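Local coordinates for ofchtiv-allosamidin (Ostrinia furnacalis, PDB 6JMB), which probably hydrolyses chitin as a group IV insect chitinase of glycosyl hydrolase family 18, here captured with the inhibitor allosamidin in its sugar-binding cleft, at residues G84-S89 and D124-P128; I43-A49 and N104-S109. All blocks are in the same frame, centred on the assembly; numbering follows the deposited sequence.

From the N terminus, strand 35-43 leads into the hairpin segment 43-49, which later meets residues 104-109 of helix 99-116; contact 2 thereby closes a loop with 54 residues between its segments. Inside that loop strand 77-83 leads into loop 84-89, whose partner 124-128 follows strand 120-124 and lies beyond the helix, with 34 residues intervening. The two closures therefore cross rather than nest. Contact 1 joins the ends of neighbouring parallel barrel strands beneath the bound allosamidin, whereas contact 2 fastens a hairpin turn to an outer helix. Their centres are about 15 Å apart, yet they touch: Glu87 OE1 lies 3.3 Å from Ile43 N, a probable hydrogen bond.

Contact 1 of 2, residues G84-S89 and D124-P128. With AMI (allosamizoline), chain C; NAA (2-acetamido-2-deoxy-beta-D-allopyranose), chain B; NAA (2-acetamido-2-deoxy-beta-D-allopyranose), chain D.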
loop_
_atom_site.group_PDB
_atom_site.type_symbol
_atom_site.label_atom_id
_atom_site.label_comp_id
_atom_site.label_asym_id
_atom_site.label_seq_id
_atom_site.Cartn_x
_atom_site.Cartn_y
_atom_site.Cartn_z
ATOM N N GLY A 84 -8.903 -2.943 -4.167
ATOM C CA GLY A 84 -7.614 -3.485 -4.532
ATOM C C GLY A 84 -7.445 -3.577 -6.036
ATOM O O GLY A 84 -8.405 -3.529 -6.808
ATOM N N TRP A 85 -6.184 -3.731 -6.453
ATOM C CA TRP A 85 -5.849 -3.778 -7.872
ATOM C C TRP A 85 -6.664 -4.832 -8.623
ATOM O O TRP A 85 -7.244 -4.551 -9.679
ATOM C CB TRP A 85 -4.348 -4.052 -8.017
ATOM C CG TRP A 85 -3.889 -4.194 -9.428
ATOM C CD1 TRP A 85 -3.567 -5.354 -10.075
ATOM C CD2 TRP A 85 -3.691 -3.139 -10.368
ATOM N NE1 TRP A 85 -3.185 -5.082 -11.366
ATOM C CE2 TRP A 85 -3.249 -3.728 -11.570
ATOM C CE3 TRP A 85 -3.842 -1.751 -10.312
ATOM C CZ2 TRP A 85 -2.962 -2.975 -12.707
ATOM C CZ3 TRP A 85 -3.552 -1.006 -11.442
ATOM C CH2 TRP A 85 -3.116 -1.620 -12.621
ATOM N N SER A 86 -6.729 -6.053 -8.091
ATOM C CA SER A 86 -7.394 -7.133 -8.820
ATOM C C SER A 86 -8.902 -6.937 -8.931
ATOM O O SER A 86 -9.534 -7.571 -9.784
ATOM C CB SER A 86 -7.111 -8.482 -8.159
ATOM O OG SER A 86 -5.720 -8.750 -8.108
ATOM N N GLU A 87 -9.495 -6.095 -8.086
ATOM C CA GLU A 87 -10.934 -5.861 -8.128
ATOM C C GLU A 87 -11.352 -4.930 -9.260
ATOM O O GLU A 87 -12.543 -4.863 -9.578
ATOM C CB GLU A 87 -11.413 -5.299 -6.785
ATOM C CG GLU A 87 -11.930 -6.352 -5.814
ATOM C CD GLU A 87 -13.338 -6.785 -6.167
ATOM O OE1 GLU A 87 -14.284 -5.984 -5.975
ATOM O OE2 GLU A 87 -13.489 -7.933 -6.643
ATOM N N GLY A 88 -10.416 -4.201 -9.860
ATOM C CA GLY A 88 -10.759 -3.376 -11.003
ATOM C C GLY A 88 -11.609 -2.167 -10.635
ATOM O O GLY A 88 -11.810 -1.826 -9.477
ATOM N N SER A 89 -12.125 -1.521 -11.673
ATOM C CA SER A 89 -12.821 -0.255 -11.516
ATOM C C SER A 89 -14.292 -0.287 -11.921
ATOM O O SER A 89 -15.091 0.421 -11.309
ATOM C CB SER A 89 -12.081 0.844 -12.296
ATOM O OG SER A 89 -12.696 2.103 -12.126
ATOM N N ASP A 124 -10.404 1.208 -1.303
ATOM C CA ASP A 124 -9.277 1.125 -2.227
ATOM C C ASP A 124 -9.787 0.842 -3.640
ATOM O O ASP A 124 -9.475 -0.195 -4.234
ATOM C CB ASP A 124 -8.311 0.032 -1.746
ATOM C CG ASP A 124 -7.101 -0.137 -2.643
ATOM O OD1 ASP A 124 -6.713 0.822 -3.336
ATOM O OD2 ASP A 124 -6.528 -1.243 -2.644
ATOM N N TRP A 125 -10.597 1.749 -4.178
ATOM C CA TRP A 125 -11.075 1.639 -5.549
ATOM C C TRP A 125 -9.941 2.045 -6.483
ATOM O O TRP A 125 -9.466 3.184 -6.427
ATOM C CB TRP A 125 -12.280 2.568 -5.699
ATOM C CG TRP A 125 -12.829 2.819 -7.088
ATOM C CD1 TRP A 125 -12.417 2.280 -8.282
ATOM C CD2 TRP A 125 -13.917 3.691 -7.397
ATOM N NE1 TRP A 125 -13.191 2.774 -9.314
ATOM C CE2 TRP A 125 -14.111 3.647 -8.795
ATOM C CE3 TRP A 125 -14.745 4.511 -6.624
ATOM C CZ2 TRP A 125 -15.108 4.392 -9.434
ATOM C CZ3 TRP A 125 -15.737 5.248 -7.255
ATOM C CH2 TRP A 125 -15.901 5.191 -8.652
ATOM N N GLU A 126 -9.504 1.124 -7.341
ATOM C CA GLU A 126 -8.372 1.370 -8.238
ATOM C C GLU A 126 -8.847 1.319 -9.692
ATOM O O GLU A 126 -8.828 0.255 -10.317
ATOM C CB GLU A 126 -7.233 0.373 -7.943
ATOM C CG GLU A 126 -6.799 0.432 -6.473
ATOM C CD GLU A 126 -5.430 -0.148 -6.186
ATOM O OE1 GLU A 126 -4.793 -0.729 -7.086
ATOM O OE2 GLU A 126 -4.976 -0.002 -5.030
ATOM N N TYR A 127 -9.277 2.458 -10.251
ATOM C CA TYR A 127 -9.349 3.774 -9.619
ATOM C C TYR A 127 -10.512 4.492 -10.283
ATOM O O TYR A 127 -10.878 4.164 -11.415
ATOM C CB TYR A 127 -8.112 4.610 -9.953
ATOM C CG TYR A 127 -6.808 4.022 -9.512
ATOM C CD1 TYR A 127 -6.317 4.273 -8.238
ATOM C CD2 TYR A 127 -6.059 3.221 -10.365
ATOM C CE1 TYR A 127 -5.124 3.739 -7.816
ATOM C CE2 TYR A 127 -4.856 2.679 -9.943
ATOM C CZ TYR A 127 -4.405 2.950 -8.671
ATOM O OH TYR A 127 -3.211 2.433 -8.237
ATOM N N PRO A 128 -11.068 5.503 -9.624
ATOM C CA PRO A 128 -12.068 6.341 -10.295
ATOM C C PRO A 128 -11.525 6.876 -11.611
ATOM O O PRO A 128 -10.380 7.338 -11.691
ATOM C CB PRO A 128 -12.316 7.467 -9.286
ATOM C CG PRO A 128 -11.987 6.845 -7.954
ATOM C CD PRO A 128 -10.834 5.920 -8.231
HETATM C C1 AMI C . -1.574 -1.704 -3.481
HETATM C C2 AMI C . -3.065 -2.144 -3.773
HETATM C C3 AMI C . -3.011 -3.590 -3.782
HETATM C C4 AMI C . -1.562 -3.933 -4.321
HETATM C C5 AMI C . -0.754 -3.022 -3.525
HETATM C C6 AMI C . 0.690 -2.801 -4.105
HETATM C C7 AMI C . -2.921 -1.124 -1.815
HETATM C C8 AMI C . -4.786 -0.417 -0.234
HETATM C C9 AMI C . -2.342 0.042 0.384
HETATM N N2 AMI C . -3.777 -1.654 -2.792
HETATM N N7 AMI C . -3.356 -0.501 -0.559
HETATM O O3 AMI C . -4.065 -4.130 -4.578
HETATM O O4 AMI C . -1.115 -5.254 -4.048
HETATM O O6 AMI C . 0.575 -2.391 -5.452
HETATM O O7 AMI C . -1.596 -1.206 -2.124
HETATM C C1 NAA B . -1.527 -6.197 -4.988
HETATM C C2 NAA B . -0.633 -7.423 -4.897
HETATM C C3 NAA B . -1.114 -8.542 -5.742
HETATM C C4 NAA B . -2.548 -8.898 -5.398
HETATM C C5 NAA B . -3.419 -7.656 -5.528
HETATM C C6 NAA B . -4.849 -7.897 -5.149
HETATM C C7 NAA B . 1.809 -6.884 -4.339
HETATM C C8 NAA B . 3.163 -6.335 -4.800
HETATM N N2 NAA B . 0.713 -6.922 -5.339
HETATM O O3 NAA B . -1.005 -8.123 -7.137
HETATM O O4 NAA B . -3.091 -9.903 -6.278
HETATM O O5 NAA B . -2.905 -6.626 -4.627
HETATM O O6 NAA B . -5.558 -6.702 -5.390
HETATM O O7 NAA B . 1.635 -7.277 -3.249
HETATM C C1 NAA D . -2.547 -11.127 -6.037
HETATM C C2 NAA D . -3.605 -12.203 -6.233
HETATM C C3 NAA D . -2.992 -13.577 -6.224
HETATM C C4 NAA D . -1.875 -13.729 -7.200
HETATM C C5 NAA D . -0.842 -12.617 -6.988
HETATM C C6 NAA D . 0.181 -12.567 -8.063
HETATM C C7 NAA D . -5.864 -11.413 -5.255
HETATM C C8 NAA D . -6.823 -11.311 -4.056
HETATM N N2 NAA D . -4.546 -12.103 -5.089
HETATM O O3 NAA D . -2.400 -13.758 -4.919
HETATM O O4 NAA D . -1.227 -14.979 -6.922
HETATM O O5 NAA D . -1.467 -11.275 -7.047
HETATM O O6 NAA D . 0.625 -11.197 -8.092
HETATM O O7 NAA D . -6.171 -10.943 -6.333
HETATM O O HOH W 1 -10.452 -1.569 -7.073
#
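Asp124 and Glu126 close the DxxDxDxE signature of family 18 chitinases, and at the end of the TIM-barrel strands they meet the loop Gly84-Ser89 under allosamizoline. The strand pairing persists to the rim: Gly84 N donates to Asp124 O over 2.8 Å, nearly straight at 171°. Both carboxylates face the inhibitor, Asp124 OD2 approaching its N2 to 2.8 Å and Glu126 OE2 to 3.0 Å. With Glu126 extended beyond CG, its OE1 sits at the edge of the Trp85 indole, in the ring plane, while the carboxylate itself is turned 67° from that plane. Trp85 N donates to allosamizoline O3 (2.9 Å), Ser86 N to O6 of the adjoining N-acetylallosamine and Ser86 OG to O7 of the outer one. One water, 2.8 Å from both Gly84 O and Gly88 O, accepts from Glu126 N and probably shares its hydrogens among several acceptors. A cis peptide precedes Tyr127, whose ring has Glu126 CB over one face. Farther from the inhibitor, CG of Pro128 covers a face of Trp125, and the indole NE1 donates in its own plane to Ser89 OG at 2.9 Å; that hydroxyl donates to Tyr127 O at 2.8 Å, standing above the carbonyl plane.

Contact 2 of 2, residues I43-A49 and N104-S109; sequences INAEGTA and NFIQTS
The ring of Phe105 meets Gly47 O at its edge, in plane, while Ser109 CB, one helical turn on, lies 3.8 Å above one face, offset toward the rim. Ile43 crosses the ring at about a right angle, its CG2 3.5 Å from Phe105 CE1. The other flat group is the Asn104 amide: with CG anti to the backbone N (chi1 -173°), ND2 extends to the turn and spends two hydrogens there. Thr48 OG1, 2.9 Å from ND2, lies in the amide plane, whereas Glu46 O, 3.0 Å away, is tilted from it, and ND2 stands above that carbonyl's plane. A third bond comes from the returning strand: Ala49 N donates almost straight (176°) to Thr108 OG1 at 2.9 Å. That hydroxyl in turn donates to Asn104 O, linking hairpin and helix backbone. Phe105 CA makes a 3.0 Å CH...O contact with Gly47 O. Met95 and Val82 also pack on Ile43 and Phe105. Asn44 O accepts from Gly47 N, Asn44 N donates to Thr48 O, and Gly47 has positive phi (93°): the signature of a type I turn with a G1 beta bulge, here joining strands 35-43 and 49-51 in a hairpin packed on helix 99-116 of the TIM barrel.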
loop_
_atom_site.group_PDB
_atom_site.type_symbol
_atom_site.label_atom_id
_atom_site.label_comp_id
_atom_site.label_asym_id
_atom_site.label_seq_id
_atom_site.Cartn_x
_atom_site.Cartn_y
_atom_site.Cartn_z
ATOM N N ILE A 43 -17.021 -6.040 -4.135
ATOM C CA ILE A 43 -18.420 -5.696 -4.357
ATOM C C ILE A 43 -18.868 -6.299 -5.677
ATOM O O ILE A 43 -18.057 -6.696 -6.514
ATOM C CB ILE A 43 -18.686 -4.171 -4.394
ATOM C CG1 ILE A 43 -18.070 -3.549 -5.648
ATOM C CG2 ILE A 43 -18.162 -3.498 -3.143
ATOM C CD1 ILE A 43 -18.536 -2.130 -5.913
ATOM N N ASN A 44 -20.181 -6.353 -5.863
ATOM C CA ASN A 44 -20.723 -6.469 -7.207
ATOM C C ASN A 44 -21.163 -5.082 -7.681
ATOM O O ASN A 44 -21.150 -4.111 -6.920
ATOM C CB ASN A 44 -21.824 -7.542 -7.287
ATOM C CG ASN A 44 -23.076 -7.193 -6.497
ATOM O OD1 ASN A 44 -23.357 -6.031 -6.207
ATOM N ND2 ASN A 44 -23.863 -8.217 -6.171
ATOM N N ALA A 45 -21.549 -4.988 -8.956
ATOM C CA ALA A 45 -21.893 -3.679 -9.509
ATOM C C ALA A 45 -23.126 -3.076 -8.846
ATOM O O ALA A 45 -23.301 -1.850 -8.871
ATOM C CB ALA A 45 -22.093 -3.772 -11.022
ATOM N N GLU A 46 -23.978 -3.905 -8.248
ATOM C CA GLU A 46 -25.156 -3.430 -7.536
ATOM C C GLU A 46 -24.836 -2.988 -6.114
ATOM O O GLU A 46 -25.753 -2.645 -5.360
ATOM C CB GLU A 46 -26.233 -4.524 -7.536
ATOM C CG GLU A 46 -26.703 -4.959 -8.938
ATOM C CD GLU A 46 -25.679 -5.808 -9.698
ATOM O OE1 GLU A 46 -24.961 -6.612 -9.068
ATOM O OE2 GLU A 46 -25.592 -5.666 -10.938
ATOM N N GLY A 47 -23.562 -3.001 -5.729
ATOM C CA GLY A 47 -23.143 -2.491 -4.443
ATOM C C GLY A 47 -23.067 -3.496 -3.314
ATOM O O GLY A 47 -22.728 -3.109 -2.194
ATOM N N THR A 48 -23.366 -4.767 -3.549
ATOM C CA THR A 48 -23.326 -5.724 -2.451
ATOM C C THR A 48 -21.882 -6.012 -2.059
ATOM O O THR A 48 -21.096 -6.503 -2.875
ATOM C CB THR A 48 -24.049 -7.008 -2.839
ATOM O OG1 THR A 48 -25.424 -6.701 -3.091
ATOM C CG2 THR A 48 -23.969 -8.022 -1.702
ATOM N N ALA A 49 -21.532 -5.679 -0.818
ATOM C CA ALA A 49 -20.222 -6.025 -0.285
ATOM C C ALA A 49 -20.129 -7.531 -0.111
ATOM O O ALA A 49 -21.095 -8.187 0.288
ATOM C CB ALA A 49 -20.012 -5.334 1.063
ATOM N N ASN A 104 -27.020 0.386 -0.925
ATOM C CA ASN A 104 -26.785 -1.042 -0.733
ATOM C C ASN A 104 -25.358 -1.308 -0.274
ATOM O O ASN A 104 -25.128 -2.156 0.600
ATOM C CB ASN A 104 -27.095 -1.806 -2.022
ATOM C CG ASN A 104 -27.038 -3.313 -1.840
ATOM O OD1 ASN A 104 -27.621 -3.861 -0.898
ATOM N ND2 ASN A 104 -26.338 -3.991 -2.741
ATOM N N PHE A 105 -24.384 -0.583 -0.833
ATOM C CA PHE A 105 -23.010 -0.782 -0.387
ATOM C C PHE A 105 -22.825 -0.344 1.056
ATOM O O PHE A 105 -22.164 -1.031 1.845
ATOM C CB PHE A 105 -22.004 -0.054 -1.275
ATOM C CG PHE A 105 -20.608 -0.197 -0.766
ATOM C CD1 PHE A 105 -19.980 -1.435 -0.813
ATOM C CD2 PHE A 105 -19.962 0.857 -0.141
ATOM C CE1 PHE A 105 -18.709 -1.604 -0.297
ATOM C CE2 PHE A 105 -18.687 0.692 0.378
ATOM C CZ PHE A 105 -18.064 -0.541 0.302
ATOM N N ILE A 106 -23.375 0.813 1.413
ATOM C CA ILE A 106 -23.253 1.294 2.785
ATOM C C ILE A 106 -23.831 0.273 3.760
ATOM O O ILE A 106 -23.206 -0.069 4.771
ATOM C CB ILE A 106 -23.905 2.677 2.934
ATOM C CG1 ILE A 106 -23.127 3.708 2.114
ATOM C CG2 ILE A 106 -23.977 3.073 4.401
ATOM C CD1 ILE A 106 -23.887 4.996 1.866
ATOM N N GLN A 107 -25.017 -0.259 3.451
ATOM C CA GLN A 107 -25.668 -1.183 4.376
ATOM C C GLN A 107 -24.970 -2.540 4.425
ATOM O O GLN A 107 -24.814 -3.117 5.506
ATOM C CB GLN A 107 -27.150 -1.332 4.022
ATOM C CG GLN A 107 -27.960 -0.057 4.243
ATOM C CD GLN A 107 -27.794 0.517 5.641
ATOM O OE1 GLN A 107 -27.523 1.708 5.810
ATOM N NE2 GLN A 107 -27.957 -0.326 6.653
ATOM N N THR A 108 -24.558 -3.084 3.274
ATOM C CA THR A 108 -23.930 -4.405 3.295
ATOM C C THR A 108 -22.510 -4.351 3.850
ATOM O O THR A 108 -22.082 -5.278 4.550
ATOM C CB THR A 108 -23.956 -5.072 1.920
ATOM O OG1 THR A 108 -23.310 -4.236 0.953
ATOM C CG2 THR A 108 -25.387 -5.355 1.485
ATOM N N SER A 109 -21.757 -3.286 3.550
ATOM C CA SER A 109 -20.437 -3.160 4.164
ATOM C C SER A 109 -20.556 -2.944 5.666
ATOM O O SER A 109 -19.790 -3.527 6.444
ATOM C CB SER A 109 -19.621 -2.047 3.497
ATOM O OG SER A 109 -20.142 -0.761 3.785
#